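PDB 6SKY: Serine/threonine-protein kinase Tel1 from Chaetomium thermophilum, which probably phosphorylates serine and threonine residues followed by glutamine in protein substrates, signalling DNA damage to the checkpoint as an ATM-family kinase. Local coordinates for residues Met2058-Leu2070 with Gln2083-Asp2095. Residues are numbered along the deposited sequence; the frame is centred on the assembly and turned at random.
Sequences MVHDGLKNTVRHL and QLGALAALTELDD
The imidazole of His2069 meets the side-chain amide of Gln2083 at its edge: the amide carbon CD lies in the ring plane, and the two planes stand 87° apart. His2069 ND1 is 3.4 Å from Gln2083 NE2, but the angle is poor, which makes this van der Waals contact rather than a hydrogen bond. Gln2083 reaches the ring because its chain bends at chi2 (-65°), and its CB meanwhile packs on Leu2070 CD2. At the other end, Asp2094 OD2 sits at the edge of the His2060 ring, near its plane and closest to CE1 at 3.1 Å, with the carboxylate turned obliquely to the ring.

Between these ends the two segments run antiparallel (161°), their axes coming within 9.9 Å at closest, and two leucines of 2083-2095 act as knobs in holes of 2058-2070. Leu2087 enters the hole formed by Leu2063, Thr2066, Val2067 and Leu2070; its CG lies 3.6 Å from Thr2066 CG2. Leu2090 sits among Val2059, Gly2062, Leu2063 and Thr2066, with Leu2090 CD1 3.8 Å from Gly2062 C. Thr2066 turns its methyl to the partner helix while OG1 bonds back to Gly2062 O (2.9 Å), satisfying the buried hydroxyl.

Replacing Gln2083 with alanine would probably deprive the His2069 edge of its amide neighbour and leave that ring freer to turn.

The pair is a helical hairpin of the FAT alpha-solenoid. Helix 2035-2047 touches Leu2090 and Leu2093, helix 1627-1644 reaches His2060 and Thr2091, and helix 2124-2143 packs on Ala2089 and Leu2093.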
# COMPACT_ATOMS: atom_id res chain seq x y z
N MET A 2058 -37.07 -27.98 12.89
CA MET A 2058 -36.85 -26.68 12.25
C MET A 2058 -35.78 -26.77 11.17
O MET A 2058 -35.91 -26.16 10.10
CB MET A 2058 -36.47 -25.65 13.30
CG MET A 2058 -36.36 -24.26 12.74
SD MET A 2058 -37.94 -23.55 12.27
CE MET A 2058 -38.72 -23.45 13.86
N VAL A 2059 -34.71 -27.53 11.42
CA VAL A 2059 -33.68 -27.73 10.41
C VAL A 2059 -34.24 -28.42 9.18
O VAL A 2059 -33.94 -28.04 8.04
CB VAL A 2059 -32.50 -28.51 11.01
CG1 VAL A 2059 -31.53 -28.90 9.94
CG2 VAL A 2059 -31.81 -27.69 12.06
N HIS A 2060 -35.08 -29.44 9.38
CA HIS A 2060 -35.64 -30.17 8.24
C HIS A 2060 -36.62 -29.31 7.45
O HIS A 2060 -36.66 -29.39 6.22
CB HIS A 2060 -36.31 -31.44 8.73
CG HIS A 2060 -35.35 -32.47 9.21
ND1 HIS A 2060 -34.01 -32.42 8.93
CD2 HIS A 2060 -35.54 -33.59 9.94
CE1 HIS A 2060 -33.40 -33.46 9.47
NE2 HIS A 2060 -34.31 -34.19 10.10
N ASP A 2061 -37.40 -28.48 8.14
CA ASP A 2061 -38.25 -27.54 7.42
C ASP A 2061 -37.41 -26.56 6.61
O ASP A 2061 -37.79 -26.19 5.49
CB ASP A 2061 -39.15 -26.80 8.40
CG ASP A 2061 -40.28 -26.06 7.71
OD1 ASP A 2061 -40.35 -26.09 6.47
OD2 ASP A 2061 -41.11 -25.44 8.42
N GLY A 2062 -36.27 -26.13 7.15
CA GLY A 2062 -35.40 -25.25 6.40
C GLY A 2062 -34.85 -25.89 5.14
O GLY A 2062 -34.84 -25.29 4.07
N LEU A 2063 -34.38 -27.14 5.26
CA LEU A 2063 -33.87 -27.86 4.09
C LEU A 2063 -34.94 -28.03 3.03
O LEU A 2063 -34.69 -27.82 1.84
CB LEU A 2063 -33.33 -29.22 4.51
CG LEU A 2063 -32.09 -29.25 5.40
CD1 LEU A 2063 -31.87 -30.64 5.94
CD2 LEU A 2063 -30.89 -28.81 4.63
N LYS A 2064 -36.15 -28.40 3.45
CA LYS A 2064 -37.25 -28.59 2.51
C LYS A 2064 -37.59 -27.30 1.78
O LYS A 2064 -37.75 -27.29 0.56
CB LYS A 2064 -38.45 -29.11 3.29
CG LYS A 2064 -39.65 -29.48 2.49
CD LYS A 2064 -40.78 -29.72 3.46
CE LYS A 2064 -40.31 -30.52 4.66
NZ LYS A 2064 -41.08 -30.21 5.89
N ASN A 2065 -37.71 -26.20 2.51
CA ASN A 2065 -38.05 -24.93 1.88
C ASN A 2065 -36.94 -24.46 0.94
O ASN A 2065 -37.23 -23.90 -0.13
CB ASN A 2065 -38.33 -23.88 2.94
CG ASN A 2065 -39.47 -24.27 3.84
OD1 ASN A 2065 -40.51 -24.73 3.38
ND2 ASN A 2065 -39.28 -24.09 5.14
N THR A 2066 -35.68 -24.67 1.32
CA THR A 2066 -34.59 -24.25 0.44
C THR A 2066 -34.60 -25.04 -0.86
O THR A 2066 -34.37 -24.46 -1.93
CB THR A 2066 -33.26 -24.41 1.15
OG1 THR A 2066 -33.25 -23.62 2.34
CG2 THR A 2066 -32.15 -23.96 0.27
N VAL A 2067 -34.85 -26.34 -0.80
CA VAL A 2067 -34.91 -27.11 -2.04
C VAL A 2067 -36.10 -26.69 -2.88
O VAL A 2067 -36.00 -26.58 -4.11
CB VAL A 2067 -34.94 -28.62 -1.73
CG1 VAL A 2067 -35.19 -29.40 -2.99
CG2 VAL A 2067 -33.65 -29.03 -1.15
N ARG A 2068 -37.24 -26.41 -2.25
CA ARG A 2068 -38.39 -25.94 -3.01
C ARG A 2068 -38.10 -24.61 -3.69
O ARG A 2068 -38.66 -24.32 -4.75
CB ARG A 2068 -39.61 -25.81 -2.12
CG ARG A 2068 -40.26 -27.11 -1.74
CD ARG A 2068 -41.67 -26.84 -1.29
NE ARG A 2068 -42.29 -27.99 -0.63
CZ ARG A 2068 -42.43 -28.10 0.68
NH1 ARG A 2068 -43.01 -29.18 1.19
NH2 ARG A 2068 -41.98 -27.15 1.49
N HIS A 2069 -37.26 -23.78 -3.08
CA HIS A 2069 -36.94 -22.50 -3.70
C HIS A 2069 -35.93 -22.67 -4.83
O HIS A 2069 -36.00 -21.96 -5.84
CB HIS A 2069 -36.41 -21.53 -2.65
CG HIS A 2069 -36.19 -20.15 -3.17
ND1 HIS A 2069 -35.07 -19.40 -2.87
CD2 HIS A 2069 -36.95 -19.37 -3.98
CE1 HIS A 2069 -35.15 -18.23 -3.47
NE2 HIS A 2069 -36.28 -18.19 -4.15
N LEU A 2070 -34.98 -23.58 -4.68
CA LEU A 2070 -34.05 -23.87 -5.77
C LEU A 2070 -34.78 -24.43 -6.98
O LEU A 2070 -34.37 -24.21 -8.12
CB LEU A 2070 -32.98 -24.86 -5.32
CG LEU A 2070 -31.82 -24.40 -4.46
CD1 LEU A 2070 -31.11 -25.60 -3.93
CD2 LEU A 2070 -30.87 -23.58 -5.28
N GLN A 2083 -28.21 -20.04 -1.94
CA GLN A 2083 -29.11 -21.09 -1.49
C GLN A 2083 -28.37 -22.40 -1.25
O GLN A 2083 -28.66 -23.12 -0.28
CB GLN A 2083 -30.22 -21.31 -2.51
CG GLN A 2083 -31.03 -20.09 -2.83
CD GLN A 2083 -31.80 -19.60 -1.66
OE1 GLN A 2083 -32.17 -20.36 -0.77
NE2 GLN A 2083 -32.06 -18.30 -1.63
N LEU A 2084 -27.42 -22.74 -2.12
CA LEU A 2084 -26.64 -23.95 -1.89
C LEU A 2084 -25.80 -23.84 -0.62
O LEU A 2084 -25.63 -24.83 0.10
CB LEU A 2084 -25.78 -24.24 -3.10
CG LEU A 2084 -26.53 -24.85 -4.27
CD1 LEU A 2084 -25.67 -24.84 -5.49
CD2 LEU A 2084 -26.92 -26.25 -3.92
N GLY A 2085 -25.28 -22.65 -0.33
CA GLY A 2085 -24.56 -22.47 0.91
C GLY A 2085 -25.44 -22.53 2.14
O GLY A 2085 -25.00 -22.99 3.19
N ALA A 2086 -26.69 -22.07 2.02
CA ALA A 2086 -27.65 -22.28 3.10
C ALA A 2086 -27.89 -23.76 3.35
O ALA A 2086 -27.98 -24.20 4.51
CB ALA A 2086 -28.97 -21.59 2.76
N LEU A 2087 -28.01 -24.55 2.29
CA LEU A 2087 -28.13 -26.00 2.45
C LEU A 2087 -26.92 -26.58 3.17
O LEU A 2087 -27.06 -27.43 4.05
CB LEU A 2087 -28.30 -26.67 1.10
CG LEU A 2087 -29.65 -26.61 0.40
CD1 LEU A 2087 -29.53 -27.28 -0.93
CD2 LEU A 2087 -30.68 -27.29 1.23
N ALA A 2088 -25.72 -26.13 2.80
CA ALA A 2088 -24.51 -26.65 3.44
C ALA A 2088 -24.45 -26.27 4.92
O ALA A 2088 -24.05 -27.09 5.76
CB ALA A 2088 -23.28 -26.13 2.71
N ALA A 2089 -24.85 -25.05 5.26
CA ALA A 2089 -24.89 -24.62 6.65
C ALA A 2089 -25.87 -25.44 7.47
O ALA A 2089 -25.56 -25.88 8.58
CB ALA A 2089 -25.24 -23.14 6.72
N LEU A 2090 -27.08 -25.64 6.94
CA LEU A 2090 -28.06 -26.45 7.66
C LEU A 2090 -27.59 -27.89 7.82
O LEU A 2090 -27.88 -28.52 8.83
CB LEU A 2090 -29.40 -26.41 6.94
CG LEU A 2090 -30.18 -25.10 6.96
CD1 LEU A 2090 -31.23 -25.12 5.91
CD2 LEU A 2090 -30.80 -24.90 8.30
N THR A 2091 -26.85 -28.41 6.85
CA THR A 2091 -26.35 -29.77 6.97
C THR A 2091 -25.27 -29.88 8.03
O THR A 2091 -25.24 -30.86 8.78
CB THR A 2091 -25.83 -30.25 5.62
OG1 THR A 2091 -26.90 -30.20 4.67
CG2 THR A 2091 -25.36 -31.66 5.70
N GLU A 2092 -24.37 -28.90 8.14
CA GLU A 2092 -23.37 -28.96 9.20
C GLU A 2092 -24.00 -28.80 10.58
O GLU A 2092 -23.59 -29.46 11.55
CB GLU A 2092 -22.29 -27.89 8.99
CG GLU A 2092 -21.37 -28.18 7.81
CD GLU A 2092 -20.40 -27.04 7.51
OE1 GLU A 2092 -20.79 -25.86 7.67
OE2 GLU A 2092 -19.26 -27.33 7.10
N LEU A 2093 -25.00 -27.92 10.69
CA LEU A 2093 -25.77 -27.82 11.93
C LEU A 2093 -26.37 -29.16 12.31
O LEU A 2093 -26.23 -29.62 13.45
CB LEU A 2093 -26.86 -26.76 11.77
CG LEU A 2093 -27.84 -26.54 12.90
CD1 LEU A 2093 -27.13 -26.37 14.19
CD2 LEU A 2093 -28.66 -25.31 12.62
N ASP A 2094 -27.05 -29.81 11.36
CA ASP A 2094 -27.65 -31.11 11.63
C ASP A 2094 -26.61 -32.14 12.01
O ASP A 2094 -26.88 -33.04 12.81
CB ASP A 2094 -28.43 -31.58 10.41
CG ASP A 2094 -29.60 -32.46 10.77
OD1 ASP A 2094 -29.62 -33.01 11.90
OD2 ASP A 2094 -30.50 -32.62 9.93
N ASP A 2095 -25.41 -32.04 11.45
CA ASP A 2095 -24.36 -33.01 11.78
C ASP A 2095 -23.90 -32.86 13.22
O ASP A 2095 -23.76 -33.85 13.93
CB ASP A 2095 -23.18 -32.86 10.83
CG ASP A 2095 -23.37 -33.59 9.53
OD1 ASP A 2095 -24.46 -34.17 9.33
OD2 ASP A 2095 -22.44 -33.60 8.71